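Local coordinates for protein multisubunit Na+/H+ antiporter, D subunit (Anoxybacillus flavithermus, PDB 6Z16) that forms the D subunit of a multisubunit sodium/proton antiporter in the cell membrane and probably contributes a proton path that is coupled to sodium exchange, at residues 234-239 against 295-300; 245-250 against 332-337; 341-346 against 447-452. All coordinates share one frame; numbering follows the deposited sequence.

Contact 1 of 3, residues 234-239 against 295-300; sequences YAPPTP and DMRYIV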
# COMPACT_ATOMS: atom_id res chain seq x y z
N TYR D 234 -49.99 -39.33 25.25
CA TYR D 234 -49.67 -40.31 26.27
C TYR D 234 -48.19 -40.33 26.59
O TYR D 234 -47.80 -40.78 27.68
CB TYR D 234 -50.14 -41.70 25.84
CG TYR D 234 -50.08 -42.73 26.93
CD1 TYR D 234 -51.02 -42.73 27.95
CD2 TYR D 234 -49.09 -43.70 26.94
CE1 TYR D 234 -50.97 -43.67 28.96
CE2 TYR D 234 -49.03 -44.64 27.95
CZ TYR D 234 -49.97 -44.62 28.95
OH TYR D 234 -49.93 -45.55 29.96
N ALA D 235 -47.35 -39.85 25.67
CA ALA D 235 -45.89 -39.79 25.88
C ALA D 235 -45.34 -38.81 26.94
O ALA D 235 -44.60 -39.28 27.81
CB ALA D 235 -45.21 -39.51 24.54
N PRO D 236 -45.61 -37.50 26.92
CA PRO D 236 -44.71 -36.54 27.61
C PRO D 236 -44.92 -36.54 29.11
O PRO D 236 -45.89 -37.13 29.61
CB PRO D 236 -45.12 -35.20 27.00
CG PRO D 236 -46.52 -35.35 26.77
CD PRO D 236 -46.75 -36.76 26.34
N PRO D 237 -44.03 -35.89 29.87
CA PRO D 237 -44.28 -35.71 31.31
C PRO D 237 -45.39 -34.70 31.58
O PRO D 237 -45.90 -34.03 30.68
CB PRO D 237 -42.94 -35.21 31.84
CG PRO D 237 -41.95 -35.72 30.88
CD PRO D 237 -42.62 -35.64 29.55
N THR D 238 -45.73 -34.58 32.87
CA THR D 238 -46.99 -33.97 33.27
C THR D 238 -47.10 -32.46 33.02
O THR D 238 -48.12 -32.04 32.46
CB THR D 238 -47.30 -34.34 34.73
OG1 THR D 238 -47.46 -35.76 34.85
CG2 THR D 238 -48.56 -33.65 35.20
N PRO D 239 -46.13 -31.60 33.40
CA PRO D 239 -46.33 -30.17 33.08
C PRO D 239 -46.21 -29.87 31.60
O PRO D 239 -46.89 -28.96 31.10
CB PRO D 239 -45.24 -29.47 33.89
CG PRO D 239 -44.19 -30.46 34.04
CD PRO D 239 -44.88 -31.77 34.18
N ASP D 295 -58.16 -45.50 32.03
CA ASP D 295 -56.83 -44.91 32.18
C ASP D 295 -57.00 -43.40 32.17
O ASP D 295 -57.66 -42.86 31.28
CB ASP D 295 -55.93 -45.36 31.03
CG ASP D 295 -54.48 -45.11 31.30
OD1 ASP D 295 -54.17 -44.61 32.39
OD2 ASP D 295 -53.65 -45.42 30.43
N MET D 296 -56.40 -42.72 33.16
CA MET D 296 -56.73 -41.32 33.44
C MET D 296 -56.30 -40.39 32.31
O MET D 296 -57.08 -39.51 31.90
CB MET D 296 -56.07 -40.87 34.75
CG MET D 296 -56.63 -41.50 35.99
SD MET D 296 -55.98 -40.80 37.52
CE MET D 296 -54.37 -41.56 37.60
N ARG D 297 -55.08 -40.58 31.80
CA ARG D 297 -54.55 -39.72 30.74
C ARG D 297 -55.38 -39.84 29.47
O ARG D 297 -55.70 -38.82 28.85
CB ARG D 297 -53.08 -40.06 30.47
CG ARG D 297 -52.13 -39.70 31.59
CD ARG D 297 -50.75 -40.30 31.39
NE ARG D 297 -49.93 -39.68 30.36
CZ ARG D 297 -48.94 -38.83 30.62
NH1 ARG D 297 -48.64 -38.51 31.87
NH2 ARG D 297 -48.23 -38.32 29.62
N TYR D 298 -55.80 -41.06 29.12
CA TYR D 298 -56.65 -41.25 27.94
C TYR D 298 -58.01 -40.60 28.11
O TYR D 298 -58.56 -40.07 27.13
CB TYR D 298 -56.83 -42.73 27.63
CG TYR D 298 -55.64 -43.35 26.96
CD1 TYR D 298 -55.36 -43.09 25.63
CD2 TYR D 298 -54.83 -44.24 27.64
CE1 TYR D 298 -54.29 -43.66 25.00
CE2 TYR D 298 -53.75 -44.83 27.01
CZ TYR D 298 -53.49 -44.53 25.69
OH TYR D 298 -52.42 -45.11 25.05
N ILE D 299 -58.55 -40.62 29.33
CA ILE D 299 -59.84 -39.97 29.59
C ILE D 299 -59.73 -38.47 29.36
O ILE D 299 -60.56 -37.88 28.66
CB ILE D 299 -60.32 -40.31 31.01
CG1 ILE D 299 -60.69 -41.78 31.09
CG2 ILE D 299 -61.51 -39.47 31.39
CD1 ILE D 299 -60.81 -42.31 32.48
N VAL D 300 -58.66 -37.85 29.86
CA VAL D 300 -58.53 -36.40 29.69
C VAL D 300 -58.21 -36.05 28.23
O VAL D 300 -58.66 -35.01 27.72
CB VAL D 300 -57.48 -35.85 30.67
CG1 VAL D 300 -57.43 -34.34 30.63
CG2 VAL D 300 -57.78 -36.31 32.07

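Contact 2 of 3, residues 245-250 against 332-337; sequences GGLLTK and QDMVMK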
# COMPACT_ATOMS: atom_id res chain seq x y z
N GLY D 245 -52.02 -29.86 26.29
CA GLY D 245 -53.46 -29.93 26.31
C GLY D 245 -54.13 -28.59 26.52
O GLY D 245 -55.24 -28.37 26.04
N GLY D 246 -53.47 -27.67 27.22
CA GLY D 246 -54.05 -26.36 27.40
C GLY D 246 -53.94 -25.46 26.19
O GLY D 246 -54.83 -24.62 25.97
N LEU D 247 -52.89 -25.61 25.38
CA LEU D 247 -52.52 -24.56 24.43
C LEU D 247 -52.47 -25.00 22.98
O LEU D 247 -52.82 -24.21 22.10
CB LEU D 247 -51.16 -23.98 24.82
CG LEU D 247 -51.09 -23.26 26.16
CD1 LEU D 247 -49.65 -22.90 26.51
CD2 LEU D 247 -51.97 -22.02 26.13
N LEU D 248 -52.01 -26.22 22.69
CA LEU D 248 -51.63 -26.56 21.31
C LEU D 248 -52.85 -26.78 20.43
O LEU D 248 -52.89 -26.29 19.29
CB LEU D 248 -50.76 -27.80 21.27
CG LEU D 248 -49.35 -27.80 21.86
CD1 LEU D 248 -48.75 -29.16 21.55
CD2 LEU D 248 -48.52 -26.69 21.27
N THR D 249 -53.83 -27.53 20.90
CA THR D 249 -55.00 -27.82 20.08
C THR D 249 -55.94 -26.63 19.96
O THR D 249 -56.78 -26.62 19.06
CB THR D 249 -55.75 -29.01 20.65
OG1 THR D 249 -56.15 -28.73 21.99
CG2 THR D 249 -54.86 -30.23 20.65
N LYS D 250 -55.81 -25.63 20.83
CA LYS D 250 -56.75 -24.52 20.85
C LYS D 250 -56.32 -23.36 19.98
O LYS D 250 -57.09 -22.41 19.83
CB LYS D 250 -56.96 -24.02 22.28
CG LYS D 250 -57.99 -24.80 23.09
CD LYS D 250 -57.42 -26.07 23.67
CE LYS D 250 -58.43 -26.74 24.56
NZ LYS D 250 -57.90 -28.02 25.10
N GLN D 332 -62.60 -21.21 29.27
CA GLN D 332 -62.69 -22.09 30.43
C GLN D 332 -62.14 -23.47 30.12
O GLN D 332 -61.62 -24.14 31.01
CB GLN D 332 -64.13 -22.17 30.95
CG GLN D 332 -65.14 -22.94 30.10
CD GLN D 332 -65.20 -24.42 30.45
OE1 GLN D 332 -64.93 -24.82 31.58
NE2 GLN D 332 -65.54 -25.24 29.47
N ASP D 333 -62.19 -23.91 28.85
CA ASP D 333 -61.71 -25.24 28.54
C ASP D 333 -60.19 -25.31 28.49
O ASP D 333 -59.63 -26.33 28.88
CB ASP D 333 -62.31 -25.73 27.23
CG ASP D 333 -62.00 -27.18 26.97
OD1 ASP D 333 -62.49 -28.04 27.72
OD2 ASP D 333 -61.27 -27.47 25.99
N MET D 334 -59.53 -24.24 28.03
CA MET D 334 -58.08 -24.14 28.15
C MET D 334 -57.64 -24.29 29.60
O MET D 334 -56.82 -25.17 29.94
CB MET D 334 -57.59 -22.80 27.60
CG MET D 334 -57.75 -22.62 26.12
SD MET D 334 -57.36 -20.95 25.60
CE MET D 334 -55.59 -20.93 25.84
N VAL D 335 -58.24 -23.46 30.48
CA VAL D 335 -57.88 -23.48 31.90
C VAL D 335 -58.18 -24.85 32.53
O VAL D 335 -57.35 -25.41 33.26
CB VAL D 335 -58.61 -22.35 32.64
CG1 VAL D 335 -58.34 -22.40 34.13
CG2 VAL D 335 -58.20 -21.00 32.08
N MET D 336 -59.31 -25.44 32.15
CA MET D 336 -59.78 -26.66 32.80
C MET D 336 -58.97 -27.88 32.38
O MET D 336 -58.71 -28.76 33.21
CB MET D 336 -61.26 -26.85 32.47
CG MET D 336 -61.96 -27.85 33.35
SD MET D 336 -61.89 -27.29 35.05
CE MET D 336 -62.84 -25.79 34.90
N LYS D 337 -58.56 -27.95 31.11
CA LYS D 337 -57.77 -29.10 30.69
C LYS D 337 -56.36 -29.05 31.24
O LYS D 337 -55.81 -30.10 31.61
CB LYS D 337 -57.75 -29.21 29.17
CG LYS D 337 -59.12 -29.47 28.61
CD LYS D 337 -59.64 -30.82 29.02
CE LYS D 337 -61.11 -30.90 28.71
NZ LYS D 337 -61.36 -30.66 27.28

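Contact 3 of 3, residues 341-346 against 447-452; sequences FLFVGI and FPVLFL. With PTY (phosphatidylethanolamine), chain Z.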
# COMPACT_ATOMS: atom_id res chain seq x y z
N PHE D 341 -54.95 -32.13 33.76
CA PHE D 341 -53.68 -32.84 33.62
C PHE D 341 -52.79 -32.69 34.85
O PHE D 341 -52.09 -33.65 35.22
CB PHE D 341 -52.92 -32.40 32.38
CG PHE D 341 -53.46 -32.96 31.12
CD1 PHE D 341 -53.40 -34.32 30.90
CD2 PHE D 341 -53.94 -32.13 30.12
CE1 PHE D 341 -53.87 -34.85 29.73
CE2 PHE D 341 -54.41 -32.66 28.96
CZ PHE D 341 -54.37 -34.03 28.76
N LEU D 342 -52.83 -31.53 35.51
CA LEU D 342 -52.04 -31.41 36.74
C LEU D 342 -52.59 -32.29 37.86
O LEU D 342 -51.82 -32.88 38.63
CB LEU D 342 -51.97 -29.94 37.16
CG LEU D 342 -51.25 -29.04 36.16
CD1 LEU D 342 -51.27 -27.59 36.58
CD2 LEU D 342 -49.85 -29.52 35.90
N PHE D 343 -53.93 -32.43 37.94
CA PHE D 343 -54.54 -33.38 38.87
C PHE D 343 -54.10 -34.81 38.60
O PHE D 343 -53.77 -35.56 39.54
CB PHE D 343 -56.07 -33.33 38.80
CG PHE D 343 -56.70 -32.28 39.65
CD1 PHE D 343 -56.68 -32.41 41.02
CD2 PHE D 343 -57.40 -31.23 39.08
CE1 PHE D 343 -57.27 -31.47 41.82
CE2 PHE D 343 -58.01 -30.29 39.86
CZ PHE D 343 -57.94 -30.41 41.24
N VAL D 344 -54.13 -35.23 37.33
CA VAL D 344 -53.73 -36.59 36.95
C VAL D 344 -52.27 -36.84 37.32
O VAL D 344 -51.92 -37.92 37.81
CB VAL D 344 -54.00 -36.82 35.45
CG1 VAL D 344 -53.39 -38.12 34.97
CG2 VAL D 344 -55.48 -36.86 35.19
N GLY D 345 -51.42 -35.82 37.17
CA GLY D 345 -50.04 -35.95 37.58
C GLY D 345 -49.85 -36.13 39.07
O GLY D 345 -49.02 -36.94 39.50
N ILE D 346 -50.61 -35.38 39.88
CA ILE D 346 -50.52 -35.54 41.34
C ILE D 346 -50.99 -36.94 41.76
O ILE D 346 -50.35 -37.60 42.60
CB ILE D 346 -51.32 -34.44 42.06
CG1 ILE D 346 -50.77 -33.07 41.73
CG2 ILE D 346 -51.26 -34.63 43.56
CD1 ILE D 346 -51.64 -31.97 42.21
N PHE D 447 -50.64 -26.54 45.03
CA PHE D 447 -51.04 -25.14 45.04
C PHE D 447 -51.24 -24.46 43.68
O PHE D 447 -52.15 -23.63 43.58
CB PHE D 447 -50.05 -24.33 45.87
CG PHE D 447 -50.03 -24.71 47.32
CD1 PHE D 447 -51.04 -24.30 48.16
CD2 PHE D 447 -48.97 -25.44 47.83
CE1 PHE D 447 -51.02 -24.65 49.50
CE2 PHE D 447 -48.94 -25.79 49.17
CZ PHE D 447 -49.96 -25.39 50.01
N PRO D 448 -50.45 -24.72 42.62
CA PRO D 448 -50.85 -24.18 41.30
C PRO D 448 -52.15 -24.76 40.79
O PRO D 448 -52.92 -24.06 40.11
CB PRO D 448 -49.68 -24.55 40.39
CG PRO D 448 -48.56 -24.70 41.28
CD PRO D 448 -49.08 -25.28 42.52
N VAL D 449 -52.43 -26.02 41.12
CA VAL D 449 -53.69 -26.65 40.75
C VAL D 449 -54.84 -25.99 41.50
O VAL D 449 -55.91 -25.73 40.92
CB VAL D 449 -53.62 -28.15 41.05
CG1 VAL D 449 -54.79 -28.85 40.44
CG2 VAL D 449 -52.31 -28.71 40.58
N LEU D 450 -54.63 -25.70 42.78
CA LEU D 450 -55.64 -24.98 43.55
C LEU D 450 -55.83 -23.56 43.05
O LEU D 450 -56.95 -23.04 43.08
CB LEU D 450 -55.27 -24.98 45.03
CG LEU D 450 -55.33 -26.36 45.68
CD1 LEU D 450 -54.81 -26.30 47.10
CD2 LEU D 450 -56.73 -26.90 45.64
N PHE D 451 -54.76 -22.92 42.57
CA PHE D 451 -54.87 -21.58 41.99
C PHE D 451 -55.71 -21.60 40.72
O PHE D 451 -56.58 -20.73 40.52
CB PHE D 451 -53.47 -21.03 41.71
CG PHE D 451 -53.47 -19.67 41.08
CD1 PHE D 451 -53.83 -18.55 41.81
CD2 PHE D 451 -53.05 -19.50 39.77
CE1 PHE D 451 -53.82 -17.29 41.24
CE2 PHE D 451 -53.02 -18.25 39.19
CZ PHE D 451 -53.40 -17.14 39.93
N LEU D 452 -55.49 -22.60 39.86
CA LEU D 452 -56.31 -22.75 38.66
C LEU D 452 -57.76 -23.05 39.00
O LEU D 452 -58.68 -22.53 38.35
CB LEU D 452 -55.74 -23.85 37.76
CG LEU D 452 -54.42 -23.54 37.06
CD1 LEU D 452 -53.95 -24.77 36.35
CD2 LEU D 452 -54.60 -22.39 36.09
C1 PTY Z . -40.55 -22.54 44.63
C2 PTY Z . -38.69 -29.90 45.61
C3 PTY Z . -38.47 -28.49 45.01
O4 PTY Z . -41.21 -21.27 44.82
C5 PTY Z . -38.56 -23.82 45.40
C6 PTY Z . -39.58 -22.77 45.76
O7 PTY Z . -40.35 -23.27 46.90
C8 PTY Z . -39.99 -22.85 48.12
O10 PTY Z . -39.05 -22.13 48.33
C11 PTY Z . -40.91 -23.39 49.17
C12 PTY Z . -42.37 -23.04 48.89
C13 PTY Z . -43.35 -23.66 49.87
C14 PTY Z . -44.80 -23.51 49.42
C15 PTY Z . -45.19 -22.07 49.13
C16 PTY Z . -46.35 -21.93 48.15
C17 PTY Z . -46.01 -22.37 46.74
C18 PTY Z . -47.12 -22.15 45.74
C19 PTY Z . -47.62 -20.71 45.70
C20 PTY Z . -49.08 -20.59 45.32
C21 PTY Z . -49.41 -21.03 43.91
C22 PTY Z . -48.95 -20.06 42.85
C23 PTY Z . -49.38 -20.44 41.45
C24 PTY Z . -49.26 -19.30 40.45
C30 PTY Z . -42.53 -21.30 44.95
C31 PTY Z . -43.12 -19.92 44.92
O30 PTY Z . -43.16 -22.31 45.05
C32 PTY Z . -43.77 -19.63 43.58
C33 PTY Z . -44.62 -18.37 43.56
C34 PTY Z . -45.39 -18.23 42.26
C35 PTY Z . -46.38 -17.09 42.22
C36 PTY Z . -45.75 -15.71 42.29
C37 PTY Z . -46.75 -14.57 42.10
C38 PTY Z . -46.13 -13.19 42.21
P1 PTY Z . -38.75 -26.26 46.43
O11 PTY Z . -39.30 -27.60 45.80
O12 PTY Z . -39.53 -26.03 47.72
O13 PTY Z . -37.28 -26.30 46.59
O14 PTY Z . -39.19 -25.12 45.41
N1 PTY Z . -38.24 -30.90 44.64

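Contact 1 of 3, residues 234-239 against 295-300
The ring of Tyr234 has the phenol end of Tyr298 over one face, with Tyr298 OH displaced toward its rim. The two rings are nearly parallel, 17° between their planes, but slid apart until they barely overlap, their centroids 4.8 Å apart. Between the rings, Tyr234 CD1 lies 3.6 Å from Tyr298 CE2. Asp295 borders both aromatics: its CB lies at the edge of the Tyr298 ring, in plane, while Asp295 OD2 comes within 3.5 Å of Tyr234 CE1, the carboxylate steeply inclined to that ring. Pro236 O lies at the edge of the Arg297 guanidinium, close to its plane. Arg297 NH2 donates to Pro236 O at 2.6 Å with an N-H...O angle of 152°, and the donor lies in the carbonyl plane. Arg297 NH2 also makes a weak bond to Tyr234 O (3.2 Å) and another weak one to Tyr233 O. Arginine suits this place because its long chain, bent at chi3 (74°), carries a flat donor away from its helix to the carbonyls of Tyr234 and Pro236. Arg297 CZ stands 5.6 Å from the centroid of the Tyr234 ring, so any cation-pi attraction is weak at most. A leucine in its place would probably leave Pro236 O without this donor and the proline turn less firmly tied to helix 296-315. Tyrosine offers a broad, flat surface for this slipped ring contact, and Pro236 and Pro237 stiffen the link, Pro237 serving as the N-cap residue of helix 238-247. This is an inter-helix turn held by an arginine from the start of a distant helix, within the multi-helix transmembrane fold shared with the antiporter-like subunits of complex I.

Contact 2 of 3, residues 245-250 against 332-337
Lys250 and Asp333 form the polar link of this contact, a salt bridge with Lys250 NZ 3.5 Å from Asp333 OD2. The lysine chain meets the carboxylate at about a right angle, and CE is also close to OD2. Beside it lies an apolar layer: Lys250 CG packs on Met334 CG at 3.7 Å, the two chains running past one another in opposite directions. Met334 then bends at chi3 (70°), which brings Met334 CE to Leu247 CD2, 3.8 Å away. Flexible methionine suits this place, since one chain can follow the lysine methylenes and still reach a leucine methyl. Gly246 lets the backbones come close, its CA only 4.7 Å from that of Met334, and Gly246 O rests against Met334 CG.

A second shell fixes the charged groups. Lys250 folds back at chi2 (81°) and Lys250 NZ donates to Gly245 O at 2.8 Å, meeting it nearly in line with the carbonyl bond (C=O...N angle 175°). The ammonium is thus shared between a backbone oxygen of its own segment and a carboxylate of the other. Asp333 in turn takes Lys337 NZ through the syn lone pair of Asp333 OD1, at 2.9 Å. One carboxylate, an oxygen to each, therefore serves two lysines, Lys337 one turn on in its own helix and Lys250 from the facing segment, and it bridges Lys250 NZ and Lys337 NZ, which stay 4.9 Å apart. Such a buried lysine-carboxylate network is consistent with the central polar axis known in this antiporter family.

Around it, helix 296-315 adds Ile304 against Lys250 and Ala307 against Asp333 and Lys337, while Asn303 O accepts a weak bond from Lys337 NZ. Helix 76-99 covers Leu247 and Met334 with Thr85, Leu81 and Ile88, and helix 367-381 packs Leu380 on Lys337.

Contact 3 of 3, residues 341-346 against 447-452
Val449 is the bump here, and Leu342, Phe343 and Ile346 form the hollow that takes it. Its two methyls divide the work. Val449 CG1, set anti to the backbone N (chi1 -169°), sits over the centre of the Phe343 ring, 3.6 Å from the centroid and only 12° off the ring normal, a CH-pi contact. Val449 CG2 points into the notch between Leu342 and Ile346, touching Leu342 CB at 3.7 Å and meeting Ile346 CD1 tip to tip at the same distance. A compact, beta-branched valine suits the spot, since it offers both methyls close to its own helix. One turn on, Leu452 extends the seam: Leu452 CD1 meets Leu342 CD1 at 3.9 Å, the two leucines crossing at about a right angle. The axes of the two short segments run roughly antiparallel, at 150°, and approach to 9.9 Å; the join is wholly apolar.

On the other side of helix 446-461, Phe447 and Phe451 carry a phosphatidylethanolamine acyl chain, with lipid C24 over a face of the Phe451 ring; large aromatics suit such a lipid-facing surface. Helix 76-99 borders the seam, Tyr95 touching Leu342 and Ile346 and Ala91 touching Leu452, while helix 367-381 backs Phe343 through Leu369, Ala372 and Ala376.

In the fold
The centre of contact 2 is about 4 Å from the centre of the chain, fully buried, where two lysines share one carboxylate. The centres of contacts 1 and 3 lie about 16 and 17 Å from that point: contact 1 is a surface join of arginine, backbone carbonyls and tyrosines, whereas contact 3 is buried but purely apolar. Helix 238-247 serves contacts 1 and 2, and helix 320-351 serves contacts 2 and 3. Contact 3 touches both others: Phe341 packs on Val300 and Thr238 of contact 1 and on Gly245 of contact 2. Polar chemistry is found at the chain's centre and at the surface contact, and purely apolar packing in the buried contact whose second helix meets lipid.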